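Local coordinates for protein inactive glucansucrase (Lactobacillus reuteri, PDB 5JBD) that is an inactive member of the glucansucrases of glycoside hydrolase family 70 and carries a bound calcium ion, at residues D190-N198 with A838-L846; Q226-E237 with D286-D294. All blocks are in the same frame, centred on the assembly; numbering follows the deposited sequence.

Contact 1 (D190-N198 with A838-L846); sequences DSDQVIFVN and AKYQNGTSL
D192 meets L846 just beyond the paired residues. D192 O accepts from L846 N at 3.1 Å, with the donor well above the carbonyl plane. The two side chains cross at about a right angle, and L846 CD1 lies against D192 CB and CG. The carboxylate itself turns to S174, L175 and R766. Q193 stands opposite S845 in a non-hydrogen-bonded pair. A bend at chi2 (-73°) sets Q193 OE1 beside the S845 backbone and turns the amide nitrogen back to its own segment, where Q193 NE2 donates to D190 O at 2.9 Å. S845 OG bonds to G241 N. V194 and T844 form the hydrogen-bonded pair: V194 N gives to T844 O at 2.9 Å and T844 N to V194 O at 3.0 Å. Strands 193-197 and 841-845 are thus antiparallel neighbours inside a six-stranded sheet, flanked by 758-767 and 242-244 respectively. The sheet joins parts of the chain some 640 residues apart, consistent with domain B of family 70 enzymes. On one face of it V194 CG1 lies beside T844 CG2, the two side chains pointing the same way. V194 CG2 reaches L846 CD2 more loosely. I195 pairs with G843 across a non-hydrogen-bonded site, and I195 CA and G843 CA are 4.0 Å apart. F196 N then gives a nearly straight bond to N842 O, 3.0 Å long (172° at the hydrogen). The F196 ring lies over G843, whose CA sits 3.6 Å from the ring centroid and almost on its normal, a CH-pi contact. T844 CG2 approaches the ring obliquely, and A838 CB packs against F196 CD2. At its edge, Q841 OE1 lies in the ring plane, 3.5 Å from F196 CE2, and is bonded to N242 ND2.

Contact 2 (Q226-E237 with D286-D294); sequences QAGNNNSDNSPE and DNIDADVLD. With CA (calcium ion), chain C.
A trans chi1 (-173°) and a straight chain beyond it carry the Q226 amide across A290 CB to D291 and D294. E237 starts trans, but its chain bends at chi2 (61°). This brings OE2 round to the calcium ion that its own O binds. Q226 NE2 gives both its hydrogens away in the amide plane. One bond, 2.8 Å, runs from Q226 NE2 to D291 OD1 on its anti lone pair. The other, to D294 OD2, meets the carboxylate from above its plane. Q226 OE1 and D294 OD1 share K334. D289 OD1 accepts from D291 N, a capping bond at the turn into the helix. S822 OG bonds to D289 OD2 and D291 OD2, and N220 N to E237 OE1. S235 OG donates to D286 O at 2.8 Å, and N287 ND2 to P236 O at 3.0 Å, in the carbonyl plane. The calcium ion takes E237 OE2 at 2.3 Å and N287 O at 2.4 Å. A water, D243 and N751 also bind it. A second water joins E237 OE2 to D289 N. E237 and N287 oxygens lie close round the ion, whose charge probably offsets their repulsion and ties the loop to the residues before the helix.

Both contacts are largely buried, and neither is a surface patch. Contact 1 joins two strands inside the antiparallel sheet, through regular backbone bonds and apolar packing round one aromatic ring. Contact 2 joins an irregular loop to the turn before helix 291-304 and to the helix's first residues. There amide, carboxylate, carbonyl and hydroxyl groups do the work, together with calcium. Both segments of contact 2 fall between those of contact 1, so it is nested inside the long loop that contact 1 closes. Their centres are about 17 Å apart, yet they touch where N842 packs against E237. D243, a calcium ligand, is backbone-bonded to N842, which links the metal site to the sheet.

Contact 1 (D190-N198 with A838-L846)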
loop_
_atom_site.group_PDB
_atom_site.type_symbol
_atom_site.label_atom_id
_atom_site.label_comp_id
_atom_site.label_asym_id
_atom_site.label_seq_id
_atom_site.Cartn_x
_atom_site.Cartn_y
_atom_site.Cartn_z
ATOM N N ASP A 190 2.076 -10.630 7.280
ATOM C CA ASP A 190 2.877 -9.642 8.011
ATOM C C ASP A 190 4.218 -10.165 8.465
ATOM O O ASP A 190 5.253 -9.534 8.235
ATOM C CB ASP A 190 2.138 -9.162 9.265
ATOM C CG ASP A 190 0.901 -8.368 8.956
ATOM O OD1 ASP A 190 0.823 -7.765 7.871
ATOM O OD2 ASP A 190 0.011 -8.326 9.838
ATOM N N SER A 191 4.200 -11.333 9.091
ATOM C CA SER A 191 5.411 -11.866 9.685
ATOM C C SER A 191 6.173 -12.893 8.788
ATOM O O SER A 191 6.952 -13.708 9.281
ATOM C CB SER A 191 5.080 -12.301 11.113
ATOM O OG SER A 191 4.839 -11.086 11.879
ATOM N N ASP A 192 5.978 -12.791 7.465
ATOM C CA ASP A 192 6.848 -13.456 6.460
ATOM C C ASP A 192 7.947 -12.490 6.020
ATOM O O ASP A 192 7.851 -11.842 4.979
ATOM C CB ASP A 192 6.025 -13.968 5.256
ATOM C CG ASP A 192 5.445 -15.356 5.479
ATOM O OD1 ASP A 192 5.607 -15.938 6.588
ATOM O OD2 ASP A 192 4.823 -15.880 4.530
ATOM N N GLN A 193 8.977 -12.385 6.851
ATOM C CA GLN A 193 10.021 -11.379 6.700
ATOM C C GLN A 193 11.383 -11.932 7.012
ATOM O O GLN A 193 11.553 -12.862 7.801
ATOM C CB GLN A 193 9.822 -10.202 7.663
ATOM C CG GLN A 193 8.464 -9.528 7.653
ATOM C CD GLN A 193 8.212 -8.672 6.434
ATOM O OE1 GLN A 193 9.137 -8.289 5.704
ATOM N NE2 GLN A 193 6.944 -8.348 6.209
ATOM N N VAL A 194 12.361 -11.265 6.424
ATOM C CA VAL A 194 13.738 -11.443 6.741
ATOM C C VAL A 194 14.342 -10.040 6.935
ATOM O O VAL A 194 13.996 -9.109 6.210
ATOM C CB VAL A 194 14.322 -12.285 5.572
ATOM C CG1 VAL A 194 15.370 -11.553 4.767
ATOM C CG2 VAL A 194 14.683 -13.696 6.029
ATOM N N ILE A 195 15.222 -9.876 7.912
ATOM C CA ILE A 195 15.989 -8.615 8.059
ATOM C C ILE A 195 17.381 -8.747 7.448
ATOM O O ILE A 195 17.936 -9.840 7.408
ATOM C CB ILE A 195 16.141 -8.147 9.525
ATOM C CG1 ILE A 195 16.833 -9.200 10.407
ATOM C CG2 ILE A 195 14.773 -7.776 10.100
ATOM C CD1 ILE A 195 17.126 -8.717 11.826
ATOM N N PHE A 196 17.938 -7.627 6.996
ATOM C CA PHE A 196 19.328 -7.563 6.530
ATOM C C PHE A 196 20.214 -7.129 7.693
ATOM O O PHE A 196 19.962 -6.079 8.321
ATOM C CB PHE A 196 19.483 -6.559 5.383
ATOM C CG PHE A 196 18.611 -6.833 4.184
ATOM C CD1 PHE A 196 18.154 -8.109 3.877
ATOM C CD2 PHE A 196 18.260 -5.791 3.342
ATOM C CE1 PHE A 196 17.373 -8.335 2.766
ATOM C CE2 PHE A 196 17.476 -6.013 2.217
ATOM C CZ PHE A 196 17.028 -7.287 1.933
ATOM N N VAL A 197 21.237 -7.937 7.984
ATOM C CA VAL A 197 22.146 -7.684 9.115
ATOM C C VAL A 197 23.573 -7.520 8.636
ATOM O O VAL A 197 23.917 -7.940 7.520
ATOM C CB VAL A 197 22.092 -8.785 10.205
ATOM C CG1 VAL A 197 20.659 -8.988 10.710
ATOM C CG2 VAL A 197 22.721 -10.098 9.744
ATOM N N ASN A 198 24.389 -6.912 9.490
ATOM C CA ASN A 198 25.795 -6.671 9.189
ATOM C C ASN A 198 26.595 -7.968 9.211
ATOM O O ASN A 198 26.332 -8.867 10.007
ATOM C CB ASN A 198 26.418 -5.656 10.164
ATOM C CG ASN A 198 25.921 -4.237 9.940
ATOM O OD1 ASN A 198 25.202 -3.953 8.982
ATOM N ND2 ASN A 198 26.296 -3.335 10.840
ATOM N N ALA A 838 20.838 -2.990 -0.891
ATOM C CA ALA A 838 20.528 -3.468 0.462
ATOM C C ALA A 838 21.002 -2.548 1.579
ATOM O O ALA A 838 20.360 -2.473 2.637
ATOM C CB ALA A 838 21.092 -4.862 0.676
ATOM N N LYS A 839 22.106 -1.836 1.352
ATOM C CA LYS A 839 22.624 -0.924 2.369
ATOM C C LYS A 839 21.621 0.160 2.785
ATOM O O LYS A 839 21.740 0.688 3.884
ATOM C CB LYS A 839 23.956 -0.296 1.944
ATOM C CG LYS A 839 23.881 0.746 0.848
ATOM C CD LYS A 839 25.293 1.169 0.446
ATOM C CE LYS A 839 25.273 2.297 -0.568
ATOM N NZ LYS A 839 26.637 2.586 -1.098
ATOM N N TYR A 840 20.639 0.462 1.921
ATOM C CA TYR A 840 19.569 1.415 2.219
ATOM C C TYR A 840 18.238 0.765 2.643
ATOM O O TYR A 840 17.195 1.449 2.664
ATOM C CB TYR A 840 19.326 2.316 0.993
ATOM C CG TYR A 840 20.481 3.204 0.621
ATOM C CD1 TYR A 840 21.122 3.993 1.582
ATOM C CD2 TYR A 840 20.943 3.273 -0.696
ATOM C CE1 TYR A 840 22.180 4.806 1.242
ATOM C CE2 TYR A 840 22.011 4.088 -1.043
ATOM C CZ TYR A 840 22.622 4.851 -0.075
ATOM O OH TYR A 840 23.682 5.670 -0.395
ATOM N N GLN A 841 18.272 -0.521 3.004
ATOM C CA GLN A 841 17.061 -1.322 3.264
ATOM C C GLN A 841 17.170 -2.071 4.594
ATOM O O GLN A 841 18.266 -2.507 4.984
ATOM C CB GLN A 841 16.845 -2.326 2.119
ATOM C CG GLN A 841 16.601 -1.648 0.784
ATOM C CD GLN A 841 16.609 -2.605 -0.399
ATOM O OE1 GLN A 841 16.329 -3.799 -0.272
ATOM N NE2 GLN A 841 16.907 -2.064 -1.568
ATOM N N ASN A 842 16.031 -2.205 5.275
ATOM C CA ASN A 842 15.941 -2.926 6.547
ATOM C C ASN A 842 15.803 -4.425 6.353
ATOM O O ASN A 842 16.268 -5.198 7.191
ATOM C CB ASN A 842 14.712 -2.465 7.361
ATOM C CG ASN A 842 14.860 -1.066 7.938
ATOM O OD1 ASN A 842 13.865 -0.311 8.023
ATOM N ND2 ASN A 842 16.051 -0.712 8.360
ATOM N N GLY A 843 15.172 -4.835 5.251
ATOM C CA GLY A 843 14.883 -6.241 5.017
ATOM C C GLY A 843 13.888 -6.385 3.901
ATOM O O GLY A 843 13.622 -5.426 3.171
ATOM N N THR A 844 13.352 -7.586 3.745
ATOM C CA THR A 844 12.357 -7.858 2.713
ATOM C C THR A 844 11.392 -8.908 3.206
ATOM O O THR A 844 11.763 -9.758 4.022
ATOM C CB THR A 844 12.999 -8.328 1.375
ATOM O OG1 THR A 844 11.980 -8.640 0.410
ATOM C CG2 THR A 844 13.859 -9.563 1.581
ATOM N N SER A 845 10.158 -8.863 2.703
ATOM C CA SER A 845 9.264 -10.004 2.810
ATOM C C SER A 845 9.867 -11.171 2.023
ATOM O O SER A 845 10.684 -10.963 1.131
ATOM C CB SER A 845 7.854 -9.681 2.315
ATOM O OG SER A 845 7.861 -9.069 1.037
ATOM N N LEU A 846 9.492 -12.393 2.382
ATOM C CA LEU A 846 10.094 -13.581 1.780
ATOM C C LEU A 846 9.864 -13.535 0.271
ATOM O O LEU A 846 8.762 -13.238 -0.180
ATOM C CB LEU A 846 9.513 -14.862 2.381
ATOM C CG LEU A 846 9.541 -15.024 3.905
ATOM C CD1 LEU A 846 9.001 -16.391 4.304
ATOM C CD2 LEU A 846 10.928 -14.788 4.489
#

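Contact 2 (Q226-E237 with D286-D294)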
loop_
_atom_site.group_PDB
_atom_site.type_symbol
_atom_site.label_atom_id
_atom_site.label_comp_id
_atom_site.label_asym_id
_atom_site.label_seq_id
_atom_site.Cartn_x
_atom_site.Cartn_y
_atom_site.Cartn_z
ATOM N N GLN A 226 9.458 7.035 18.183
ATOM C CA GLN A 226 10.485 7.709 17.368
ATOM C C GLN A 226 11.834 7.786 18.092
ATOM O O GLN A 226 12.878 7.533 17.479
ATOM C CB GLN A 226 10.002 9.111 16.977
ATOM C CG GLN A 226 10.891 9.877 16.001
ATOM C CD GLN A 226 10.294 11.220 15.617
ATOM O OE1 GLN A 226 9.253 11.612 16.137
ATOM N NE2 GLN A 226 10.956 11.937 14.718
ATOM N N ALA A 227 11.809 8.108 19.389
ATOM C CA ALA A 227 13.035 8.225 20.182
ATOM C C ALA A 227 13.490 6.910 20.845
ATOM O O ALA A 227 14.457 6.921 21.579
ATOM C CB ALA A 227 12.882 9.327 21.222
ATOM N N GLY A 228 12.834 5.785 20.562
ATOM C CA GLY A 228 13.210 4.493 21.132
ATOM C C GLY A 228 12.914 4.293 22.608
ATOM O O GLY A 228 13.516 3.434 23.240
ATOM N N ASN A 229 12.007 5.089 23.180
ATOM C CA ASN A 229 11.698 4.975 24.611
ATOM C C ASN A 229 10.194 5.027 24.939
ATOM O O ASN A 229 9.811 5.377 26.045
ATOM C CB ASN A 229 12.468 6.055 25.395
ATOM C CG ASN A 229 11.953 7.461 25.132
ATOM O OD1 ASN A 229 11.133 7.695 24.241
ATOM N ND2 ASN A 229 12.433 8.410 25.917
ATOM N N ASN A 230 9.347 4.710 23.973
ATOM C CA ASN A 230 7.903 4.676 24.208
ATOM C C ASN A 230 7.251 3.823 23.141
ATOM O O ASN A 230 6.750 4.334 22.120
ATOM C CB ASN A 230 7.317 6.088 24.226
ATOM C CG ASN A 230 5.806 6.098 24.411
ATOM O OD1 ASN A 230 5.176 5.045 24.618
ATOM N ND2 ASN A 230 5.213 7.283 24.326
ATOM N N ASN A 231 7.264 2.518 23.377
ATOM C CA ASN A 231 6.627 1.582 22.454
ATOM C C ASN A 231 5.173 1.273 22.833
ATOM O O ASN A 231 4.706 0.145 22.665
ATOM C CB ASN A 231 7.415 0.274 22.354
ATOM C CG ASN A 231 6.939 -0.572 21.193
ATOM O OD1 ASN A 231 6.483 -0.024 20.197
ATOM N ND2 ASN A 231 7.015 -1.887 21.315
ATOM N N SER A 232 4.440 2.274 23.306
ATOM C CA SER A 232 3.044 2.052 23.690
ATOM C C SER A 232 2.148 1.725 22.487
ATOM O O SER A 232 1.122 1.059 22.661
ATOM C CB SER A 232 2.501 3.244 24.487
ATOM O OG SER A 232 2.626 4.451 23.766
ATOM N N ASP A 233 2.542 2.163 21.280
ATOM C CA ASP A 233 1.798 1.857 20.050
ATOM C C ASP A 233 2.109 0.476 19.472
ATOM O O ASP A 233 1.243 -0.161 18.862
ATOM C CB ASP A 233 2.079 2.895 18.968
ATOM C CG ASP A 233 1.866 4.293 19.448
ATOM O OD1 ASP A 233 0.710 4.630 19.766
ATOM O OD2 ASP A 233 2.858 5.045 19.546
ATOM N N ASN A 234 3.353 0.042 19.632
ATOM C CA ASN A 234 3.844 -1.203 19.054
ATOM C C ASN A 234 3.518 -1.314 17.574
ATOM O O ASN A 234 3.048 -2.362 17.128
ATOM C CB ASN A 234 3.312 -2.405 19.850
ATOM C CG ASN A 234 4.064 -3.687 19.548
ATOM O OD1 ASN A 234 5.306 -3.706 19.502
ATOM N ND2 ASN A 234 3.322 -4.769 19.341
ATOM N N SER A 235 3.790 -0.248 16.815
ATOM C CA SER A 235 3.522 -0.238 15.371
ATOM C C SER A 235 4.732 -0.805 14.606
ATOM O O SER A 235 5.852 -0.345 14.820
ATOM C CB SER A 235 3.197 1.172 14.880
ATOM O OG SER A 235 2.584 1.111 13.610
ATOM N N PRO A 236 4.513 -1.798 13.721
ATOM C CA PRO A 236 5.649 -2.540 13.136
ATOM C C PRO A 236 6.398 -1.820 12.021
ATOM O O PRO A 236 5.809 -1.039 11.256
ATOM C CB PRO A 236 4.985 -3.811 12.582
ATOM C CG PRO A 236 3.602 -3.373 12.225
ATOM C CD PRO A 236 3.218 -2.369 13.281
ATOM N N GLU A 237 7.691 -2.108 11.922
ATOM C CA GLU A 237 8.523 -1.575 10.844
ATOM C C GLU A 237 8.156 -2.188 9.490
ATOM O O GLU A 237 8.186 -1.487 8.463
ATOM C CB GLU A 237 10.004 -1.846 11.123
ATOM C CG GLU A 237 10.977 -1.234 10.096
ATOM C CD GLU A 237 10.865 0.270 10.034
ATOM O OE1 GLU A 237 11.081 0.891 11.099
ATOM O OE2 GLU A 237 10.513 0.823 8.960
ATOM N N ASP A 286 2.503 4.907 9.839
ATOM C CA ASP A 286 2.798 4.196 11.084
ATOM C C ASP A 286 3.936 3.179 10.977
ATOM O O ASP A 286 4.279 2.550 11.975
ATOM C CB ASP A 286 1.561 3.441 11.647
ATOM C CG ASP A 286 0.310 4.337 11.840
ATOM O OD1 ASP A 286 0.436 5.575 11.868
ATOM O OD2 ASP A 286 -0.799 3.756 11.983
ATOM N N ASN A 287 4.500 2.983 9.783
ATOM C CA ASN A 287 5.443 1.886 9.554
ATOM C C ASN A 287 6.808 2.359 9.038
ATOM O O ASN A 287 7.581 1.563 8.528
ATOM C CB ASN A 287 4.818 0.900 8.572
ATOM C CG ASN A 287 3.387 0.550 8.935
ATOM O OD1 ASN A 287 2.471 0.974 8.249
ATOM N ND2 ASN A 287 3.188 -0.195 10.028
ATOM N N ILE A 288 7.076 3.653 9.201
ATOM C CA ILE A 288 8.305 4.292 8.760
ATOM C C ILE A 288 8.847 5.121 9.930
ATOM O O ILE A 288 8.072 5.632 10.725
ATOM C CB ILE A 288 8.073 5.174 7.511
ATOM C CG1 ILE A 288 7.056 6.301 7.786
ATOM C CG2 ILE A 288 7.604 4.319 6.340
ATOM C CD1 ILE A 288 6.590 7.057 6.550
ATOM N N ASP A 289 10.163 5.237 10.027
ATOM C CA ASP A 289 10.813 6.114 11.003
ATOM C C ASP A 289 10.111 7.479 10.982
ATOM O O ASP A 289 10.031 8.132 9.938
ATOM C CB ASP A 289 12.312 6.243 10.702
ATOM C CG ASP A 289 13.097 6.915 11.827
ATOM O OD1 ASP A 289 12.623 7.920 12.390
ATOM O OD2 ASP A 289 14.216 6.456 12.137
ATOM N N ALA A 290 9.549 7.877 12.130
ATOM C CA ALA A 290 8.751 9.112 12.205
ATOM C C ALA A 290 9.528 10.393 11.923
ATOM O O ALA A 290 8.904 11.430 11.676
ATOM C CB ALA A 290 8.023 9.217 13.550
ATOM N N ASP A 291 10.868 10.334 11.937
ATOM C CA ASP A 291 11.696 11.452 11.472
ATOM C C ASP A 291 11.221 11.999 10.134
ATOM O O ASP A 291 11.276 13.210 9.912
ATOM C CB ASP A 291 13.153 11.032 11.266
ATOM C CG ASP A 291 13.863 10.637 12.534
ATOM O OD1 ASP A 291 13.357 10.868 13.659
ATOM O OD2 ASP A 291 14.975 10.071 12.392
ATOM N N VAL A 292 10.782 11.114 9.230
ATOM C CA VAL A 292 10.428 11.546 7.873
ATOM C C VAL A 292 9.146 12.380 7.846
ATOM O O VAL A 292 8.963 13.200 6.952
ATOM C CB VAL A 292 10.354 10.387 6.854
ATOM C CG1 VAL A 292 11.656 9.593 6.842
ATOM C CG2 VAL A 292 9.146 9.484 7.098
ATOM N N LEU A 293 8.286 12.207 8.847
ATOM C CA LEU A 293 7.103 13.064 8.988
ATOM C C LEU A 293 7.496 14.461 9.477
ATOM O O LEU A 293 6.982 15.449 8.973
ATOM C CB LEU A 293 6.067 12.417 9.907
ATOM C CG LEU A 293 5.659 10.972 9.589
ATOM C CD1 LEU A 293 4.753 10.435 10.683
ATOM C CD2 LEU A 293 4.965 10.885 8.240
ATOM N N ASP A 294 8.422 14.542 10.432
ATOM C CA ASP A 294 8.995 15.828 10.855
ATOM C C ASP A 294 9.625 16.563 9.670
ATOM O O ASP A 294 9.401 17.748 9.463
ATOM C CB ASP A 294 10.079 15.628 11.924
ATOM C CG ASP A 294 9.528 15.213 13.278
ATOM O OD1 ASP A 294 8.347 15.483 13.593
ATOM O OD2 ASP A 294 10.298 14.629 14.064
HETATM CA CA CA C . 9.105 0.244 7.224
HETATM O O HOH W 1 11.822 3.308 8.658
HETATM O O HOH W 2 10.256 1.722 5.710
#